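Local coordinates for glucanase (Klebsiella pneumoniae, PDB 5GY3), which probably hydrolyses internal beta-1,4-glucosidic linkages in cellulose and related beta-glucans, as a family 8 glycoside hydrolase, at residues 30-35 with 52-57; 88-93 with 159-164; 97-102 with 106-111. All coordinates share one frame; numbering follows the deposited sequence.

Interaction 1 (30-35 with 52-57)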
# COMPACT_ATOMS: atom_id res chain seq x y z
N GLU A 30 3.32 -3.79 5.96
CA GLU A 30 2.11 -3.07 5.56
C GLU A 30 1.28 -2.69 6.79
O GLU A 30 0.84 -1.55 6.92
CB GLU A 30 1.27 -3.93 4.60
CG GLU A 30 -0.14 -3.41 4.43
CD GLU A 30 -1.08 -4.41 3.78
OE1 GLU A 30 -0.81 -4.79 2.62
OE2 GLU A 30 -2.07 -4.82 4.43
N GLY A 31 1.06 -3.65 7.69
CA GLY A 31 0.25 -3.37 8.87
C GLY A 31 0.89 -2.36 9.81
O GLY A 31 0.21 -1.45 10.30
N GLN A 32 2.19 -2.51 10.07
CA GLN A 32 2.88 -1.53 10.90
C GLN A 32 2.85 -0.15 10.25
O GLN A 32 2.57 0.85 10.91
CB GLN A 32 4.33 -1.95 11.15
CG GLN A 32 4.50 -3.30 11.81
CD GLN A 32 3.69 -3.45 13.09
OE1 GLN A 32 2.76 -4.25 13.15
NE2 GLN A 32 4.05 -2.68 14.12
N GLY A 33 3.12 -0.08 8.94
CA GLY A 33 3.14 1.21 8.26
C GLY A 33 1.77 1.87 8.19
O GLY A 33 1.65 3.08 8.42
N PHE A 34 0.73 1.09 7.85
CA PHE A 34 -0.63 1.61 7.91
C PHE A 34 -0.94 2.19 9.28
O PHE A 34 -1.46 3.30 9.40
CB PHE A 34 -1.66 0.51 7.61
CG PHE A 34 -1.86 0.19 6.16
CD1 PHE A 34 -1.33 1.00 5.17
CD2 PHE A 34 -2.60 -0.92 5.80
CE1 PHE A 34 -1.54 0.69 3.83
CE2 PHE A 34 -2.81 -1.23 4.46
CZ PHE A 34 -2.27 -0.43 3.47
N ALA A 35 -0.65 1.41 10.32
CA ALA A 35 -1.00 1.86 11.67
C ALA A 35 -0.17 3.07 12.07
O ALA A 35 -0.68 3.97 12.75
CB ALA A 35 -0.79 0.72 12.66
N TRP A 52 6.45 1.97 16.01
CA TRP A 52 7.75 2.14 15.36
C TRP A 52 8.85 1.40 16.11
O TRP A 52 9.70 0.75 15.50
CB TRP A 52 8.06 3.63 15.23
CG TRP A 52 9.45 3.95 14.78
CD1 TRP A 52 10.31 4.86 15.35
CD2 TRP A 52 10.16 3.38 13.67
NE1 TRP A 52 11.51 4.87 14.67
CE2 TRP A 52 11.44 3.97 13.63
CE3 TRP A 52 9.84 2.41 12.71
CZ2 TRP A 52 12.40 3.63 12.67
CZ3 TRP A 52 10.79 2.07 11.76
CH2 TRP A 52 12.05 2.68 11.75
N GLN A 53 8.83 1.48 17.45
CA GLN A 53 9.83 0.77 18.24
C GLN A 53 9.79 -0.73 17.99
O GLN A 53 10.84 -1.37 17.86
CB GLN A 53 9.62 1.07 19.73
CG GLN A 53 10.38 0.17 20.70
CD GLN A 53 10.00 0.43 22.16
OE1 GLN A 53 8.89 0.88 22.45
NE2 GLN A 53 10.92 0.14 23.08
N TRP A 54 8.60 -1.32 17.91
CA TRP A 54 8.54 -2.75 17.64
C TRP A 54 9.02 -3.05 16.23
O TRP A 54 9.81 -3.98 16.01
CB TRP A 54 7.13 -3.30 17.85
CG TRP A 54 7.10 -4.77 17.58
CD1 TRP A 54 7.36 -5.78 18.47
CD2 TRP A 54 6.86 -5.41 16.32
NE1 TRP A 54 7.28 -7.00 17.84
CE2 TRP A 54 6.97 -6.80 16.52
CE3 TRP A 54 6.54 -4.93 15.04
CZ2 TRP A 54 6.78 -7.72 15.49
CZ3 TRP A 54 6.35 -5.85 14.02
CH2 TRP A 54 6.47 -7.23 14.25
N THR A 55 8.58 -2.25 15.25
CA THR A 55 8.98 -2.46 13.87
C THR A 55 10.49 -2.40 13.71
O THR A 55 11.11 -3.28 13.10
CB THR A 55 8.32 -1.40 12.98
OG1 THR A 55 6.91 -1.44 13.19
CG2 THR A 55 8.65 -1.64 11.50
N ASP A 56 11.11 -1.35 14.26
CA ASP A 56 12.54 -1.16 14.09
C ASP A 56 13.31 -2.25 14.82
O ASP A 56 14.18 -2.91 14.23
CB ASP A 56 12.93 0.23 14.59
CG ASP A 56 14.37 0.57 14.29
OD1 ASP A 56 14.90 0.11 13.27
OD2 ASP A 56 14.98 1.31 15.10
N SER A 57 12.98 -2.51 16.09
CA SER A 57 13.76 -3.48 16.84
C SER A 57 13.55 -4.91 16.33
O SER A 57 14.49 -5.72 16.38
CB SER A 57 13.43 -3.40 18.33
OG SER A 57 12.06 -3.68 18.56
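Q32 reaches out from helix 29-41 and lays the end of its side chain against the six-membered part of the W54 indole on helix 45-59, while the amide nitrogen turns to T55. Q32 runs roughly perpendicular to W54. NE2 of Q32 comes to 3.5 Å from CE3 of W54 and CD of Q32 to 3.7 Å from CZ3 of W54, with the amide plane tilted 59° from the indole. T55 points back along Q32 and brings its hydroxyl alongside the aliphatic part: OG1 of T55 is 3.3 Å from CB of Q32. A hydrogen bond runs from NE2 of Q32 to OG1 of T55 at 3.3 Å, rather long, bent to 152° and close to the amide plane. The shape of Q32 explains the fit. CG stands beside the backbone N (chi1 -58°) and the chain bends again at chi2, which folds the amide back beside the hydroxyl. Threonine suits this place because OG1 can accept from Q32 and still bond to the carbonyl oxygen of L51, one turn earlier on its own helix, while its methyl turns to I92 of helix 86-103. Tryptophan presents CE3 and CZ3 of its six-membered ring to the glutamine, and meets Y71 edge-to-face.

The amide has its stronger ties in the loop before the helix: NE2 also donates to the carbonyl oxygen of G16, and OE1 accepts from the backbone N of I18. Q32 is thus a buried polar junction, whose donor and acceptor ends are both satisfied, tying that loop and two helices together without needing a charge.

Interaction 2 (88-93 with 159-164)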
# COMPACT_ATOMS: atom_id res chain seq x y z
N GLY A 88 5.49 -1.92 2.21
CA GLY A 88 5.57 -1.78 3.66
C GLY A 88 6.69 -0.84 4.08
O GLY A 88 6.48 0.05 4.91
N ASP A 89 7.89 -1.02 3.51
CA ASP A 89 9.00 -0.11 3.78
C ASP A 89 8.61 1.33 3.46
O ASP A 89 8.97 2.26 4.20
CB ASP A 89 10.24 -0.45 2.94
CG ASP A 89 10.68 -1.90 3.05
OD1 ASP A 89 10.67 -2.48 4.15
OD2 ASP A 89 11.10 -2.44 2.00
N THR A 90 7.93 1.53 2.34
CA THR A 90 7.51 2.87 1.93
C THR A 90 6.55 3.48 2.94
O THR A 90 6.68 4.65 3.31
CB THR A 90 6.86 2.80 0.55
OG1 THR A 90 7.82 2.37 -0.43
CG2 THR A 90 6.27 4.13 0.14
N LEU A 91 5.55 2.70 3.37
CA LEU A 91 4.54 3.21 4.29
C LEU A 91 5.17 3.61 5.61
O LEU A 91 4.81 4.65 6.19
CB LEU A 91 3.47 2.14 4.53
CG LEU A 91 2.61 1.82 3.31
CD1 LEU A 91 1.88 0.50 3.52
CD2 LEU A 91 1.63 2.95 3.06
N ILE A 92 6.12 2.80 6.10
CA ILE A 92 6.84 3.12 7.33
C ILE A 92 7.62 4.42 7.17
O ILE A 92 7.57 5.30 8.03
CB ILE A 92 7.76 1.94 7.71
CG1 ILE A 92 6.93 0.73 8.15
CG2 ILE A 92 8.75 2.38 8.80
CD1 ILE A 92 7.70 -0.63 8.13
N ALA A 93 8.37 4.55 6.06
CA ALA A 93 9.16 5.76 5.86
C ALA A 93 8.26 6.98 5.71
O ALA A 93 8.61 8.09 6.15
CB ALA A 93 10.06 5.62 4.63
N ARG A 159 5.54 11.39 -3.58
CA ARG A 159 5.53 12.85 -3.67
C ARG A 159 6.07 13.47 -2.39
O ARG A 159 6.87 14.41 -2.43
CB ARG A 159 4.11 13.35 -3.98
CG ARG A 159 3.98 14.87 -4.09
CD ARG A 159 2.72 15.38 -3.42
NE ARG A 159 2.34 14.51 -2.27
CZ ARG A 159 2.52 14.82 -1.00
NH1 ARG A 159 3.07 15.98 -0.70
NH2 ARG A 159 2.14 13.98 -0.06
N ALA A 160 5.67 12.92 -1.23
CA ALA A 160 6.19 13.41 0.04
C ALA A 160 7.70 13.21 0.13
O ALA A 160 8.42 14.10 0.59
CB ALA A 160 5.50 12.69 1.21
N PHE A 161 8.19 12.04 -0.30
CA PHE A 161 9.64 11.82 -0.29
C PHE A 161 10.36 12.89 -1.11
O PHE A 161 11.37 13.46 -0.67
CB PHE A 161 9.97 10.44 -0.87
CG PHE A 161 9.41 9.27 -0.09
CD1 PHE A 161 8.98 9.40 1.22
CD2 PHE A 161 9.32 8.02 -0.70
CE1 PHE A 161 8.47 8.30 1.93
CE2 PHE A 161 8.83 6.92 -0.01
CZ PHE A 161 8.39 7.06 1.31
N ALA A 162 9.85 13.16 -2.31
CA ALA A 162 10.52 14.11 -3.20
C ALA A 162 10.61 15.50 -2.59
O ALA A 162 11.58 16.22 -2.85
CB ALA A 162 9.78 14.18 -4.54
N GLU A 163 9.62 15.90 -1.80
CA GLU A 163 9.67 17.22 -1.17
C GLU A 163 10.77 17.31 -0.12
O GLU A 163 11.14 18.43 0.26
CB GLU A 163 8.34 17.54 -0.51
CG GLU A 163 7.16 17.47 -1.45
CD GLU A 163 5.87 17.83 -0.75
OE1 GLU A 163 5.41 17.05 0.12
OE2 GLU A 163 5.31 18.91 -1.05
N ARG A 164 11.25 16.18 0.38
CA ARG A 164 12.21 16.05 1.47
C ARG A 164 13.62 15.76 0.98
O ARG A 164 14.58 16.38 1.45
CB ARG A 164 11.73 14.92 2.42
CG ARG A 164 12.76 14.36 3.42
CD ARG A 164 12.88 15.24 4.65
NE ARG A 164 13.98 14.84 5.51
CZ ARG A 164 14.44 15.58 6.51
NH1 ARG A 164 13.88 16.75 6.77
NH2 ARG A 164 15.45 15.14 7.26
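The F161 ring, on helix 155-164, points toward helix 86-103, with the carbonyl oxygen of T90 at its edge and in its plane, 3.6 Å from CZ of F161. CB of A93 comes obliquely to the same corner, 4.0 Å from CZ of F161. Beyond the two segments, W170 meets the F161 ring edge-to-face, and W94 and L97 of helix 86-103 also touch the phenylalanine.

Aromatic C-H bonds carry a slight positive charge at the rim, so an edge directed at a carbonyl oxygen is probably mildly favourable, although the contact is mainly van der Waals. The T90 methyl adds to it: CG2 of T90 lies 3.8 Å from CE2 of F161. OG1 lies beside the backbone N (chi1 -64°), where the hydroxyl bonds to the carbonyl oxygen of S86 one turn earlier, and this puts CG2 anti to that N, facing the ring. Threonine therefore serves two ends, its polar branch satisfied within its own helix and its methyl given to the aromatic ring. A93, one turn on, is small enough for the ring to come close to the helix backbone: CE1 of F161 is 4.0 Å from atom C of A93. F161 itself has the length to bridge backbones whose nearest CA atoms, those of A93 and F161, are 8.6 Å apart.

F161 packs against T90, A93, W94 and L97, positions i, i+3, i+4 and i+7 of helix 86-103, as a knob does in a hole. That helix also bears D87, the predicted nucleophile, and the contact belongs to the helix-to-helix packing of the (alpha/alpha)6 barrel characteristic of family 8 glycoside hydrolases.

Interaction 3 (97-102 with 106-111)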
# COMPACT_ATOMS: atom_id res chain seq x y z
N LEU A 97 8.09 10.40 8.08
CA LEU A 97 8.13 11.77 7.57
C LEU A 97 6.96 12.59 8.11
O LEU A 97 7.13 13.73 8.57
CB LEU A 97 8.12 11.73 6.04
CG LEU A 97 8.79 12.86 5.29
CD1 LEU A 97 10.22 12.99 5.82
CD2 LEU A 97 8.79 12.52 3.81
N ARG A 98 5.76 12.01 8.11
CA ARG A 98 4.60 12.73 8.61
C ARG A 98 4.66 12.93 10.12
O ARG A 98 4.17 13.94 10.63
CB ARG A 98 3.33 11.98 8.18
CG ARG A 98 3.07 12.13 6.67
CD ARG A 98 2.21 11.00 6.08
NE ARG A 98 0.79 11.10 6.40
CZ ARG A 98 -0.14 11.67 5.62
NH1 ARG A 98 0.20 12.22 4.47
NH2 ARG A 98 -1.41 11.67 6.00
N ALA A 99 5.30 12.00 10.83
CA ALA A 99 5.47 12.16 12.27
C ALA A 99 6.36 13.35 12.61
O ALA A 99 6.12 14.06 13.59
CB ALA A 99 6.05 10.88 12.87
N GLN A 100 7.40 13.58 11.81
CA GLN A 100 8.25 14.75 12.04
C GLN A 100 7.43 16.03 11.97
O GLN A 100 7.60 16.93 12.79
CB GLN A 100 9.38 14.81 11.02
CG GLN A 100 10.28 16.05 11.19
CD GLN A 100 9.75 17.27 10.45
OE1 GLN A 100 9.28 17.16 9.32
NE2 GLN A 100 9.80 18.43 11.10
N LYS A 101 6.56 16.14 10.97
CA LYS A 101 5.76 17.34 10.82
C LYS A 101 4.76 17.48 11.95
O LYS A 101 4.58 18.57 12.50
CB LYS A 101 5.05 17.34 9.47
CG LYS A 101 5.98 17.48 8.29
CD LYS A 101 5.26 17.21 6.98
CE LYS A 101 5.97 17.89 5.83
NZ LYS A 101 7.45 17.82 6.01
N GLN A 102 4.12 16.37 12.32
CA GLN A 102 3.08 16.42 13.33
C GLN A 102 3.64 16.84 14.69
O GLN A 102 3.07 17.70 15.37
CB GLN A 102 2.40 15.05 13.43
CG GLN A 102 1.36 14.96 14.52
CD GLN A 102 0.12 15.77 14.22
OE1 GLN A 102 -0.27 15.91 13.06
NE2 GLN A 102 -0.50 16.31 15.25
N LYS A 106 12.84 16.18 14.46
CA LYS A 106 13.64 15.81 13.29
C LYS A 106 14.12 14.37 13.33
O LYS A 106 14.49 13.83 12.28
CB LYS A 106 14.86 16.74 13.18
CG LYS A 106 15.89 16.52 14.28
CD LYS A 106 17.10 17.43 14.09
CE LYS A 106 18.01 17.40 15.31
NZ LYS A 106 18.27 15.99 15.76
N ARG A 107 14.14 13.73 14.50
CA ARG A 107 14.60 12.34 14.57
C ARG A 107 13.73 11.41 13.73
O ARG A 107 14.24 10.47 13.11
CB ARG A 107 14.66 11.89 16.04
CG ARG A 107 15.72 12.67 16.84
CD ARG A 107 15.67 12.40 18.35
NE ARG A 107 14.38 12.75 18.94
CZ ARG A 107 14.03 12.48 20.19
NH1 ARG A 107 14.87 11.86 21.01
NH2 ARG A 107 12.83 12.83 20.64
N TYR A 108 12.42 11.69 13.64
CA TYR A 108 11.57 10.88 12.77
C TYR A 108 11.94 11.05 11.31
O TYR A 108 11.90 10.09 10.53
CB TYR A 108 10.10 11.23 12.97
CG TYR A 108 9.54 10.94 14.34
CD1 TYR A 108 9.60 9.66 14.88
CD2 TYR A 108 8.92 11.94 15.08
CE1 TYR A 108 9.06 9.38 16.13
CE2 TYR A 108 8.37 11.67 16.33
CZ TYR A 108 8.45 10.40 16.85
OH TYR A 108 7.91 10.13 18.10
N ALA A 109 12.29 12.28 10.91
CA ALA A 109 12.66 12.52 9.52
C ALA A 109 14.03 11.93 9.20
O ALA A 109 14.25 11.46 8.08
CB ALA A 109 12.65 14.02 9.24
N ILE A 110 14.96 11.95 10.16
CA ILE A 110 16.25 11.31 9.93
C ILE A 110 16.09 9.82 9.74
O ILE A 110 16.75 9.21 8.89
CB ILE A 110 17.22 11.65 11.09
CG1 ILE A 110 17.64 13.12 10.97
CG2 ILE A 110 18.44 10.71 11.08
CD1 ILE A 110 18.34 13.68 12.21
N ALA A 111 15.15 9.20 10.48
CA ALA A 111 14.86 7.78 10.27
C ALA A 111 14.26 7.55 8.89
O ALA A 111 14.64 6.60 8.19
CB ALA A 111 13.92 7.27 11.36
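A99 and Y108 face each other across an antiparallel helical hairpin, in which helix 86-103 turns sharply into helix 106-123. The local axes approach to 7.2 Å at an angle of 166°, a close approach consistent with the small alanines on both helices, A99 on one and A109 on the other.

Backbone proximity follows from this. CA atoms of L97 and A109 are only 5.0 Å apart, and the backbone N of Q100 is 3.8 Å from CB of Y108.

The aromatic contact is a CH-pi interaction. CB of A99 lies over one face of the Y108 ring, 4.0 Å from its centroid and 23° off the normal, displaced toward the rim. Tyrosine suits the position because its face can take up a methyl while its hydroxyl reaches further, to D49 and R45 near the start of helix 45-59; F48 meets the ring edge-to-face.

Apolar contacts continue along the seam, where the methyl of A109 is touched by both a leucine and a glutamine. L97 points away from the partner helix at its base, yet its end turns back, bringing CD1 of L97 to 4.3 Å from CB of A109. Glutamine suits the partly exposed position of Q100, at the middle of the contact, because its methylenes can pack against A109 and K106 while its end is polar. With CG anti to the backbone N (chi1 178°) and the chain bent at chi2, CG of Q100 rests 3.7 Å from CB of A109.

In the fold
Helix 86-103 is the common element. Interactions 2 and 3 both use it, their centres about 11 Å apart, and L97 joins them: CD2 of L97 lies 3.6 Å from the carbonyl oxygen of A160, while R164 packs on A109. Interaction 1 touches the same helix from helices 29-41 and 45-59, with CE1 of F34 3.4 Å from CD1 of L91 and CZ3 of W52 3.6 Å from CG2 of I92. The predicted nucleophile D87 stands near the start of helix 86-103, its side chain about 5 Å from that of T90 in interaction 2 and about 11 Å from that of Q32 in interaction 1; interaction 3 is remote from it.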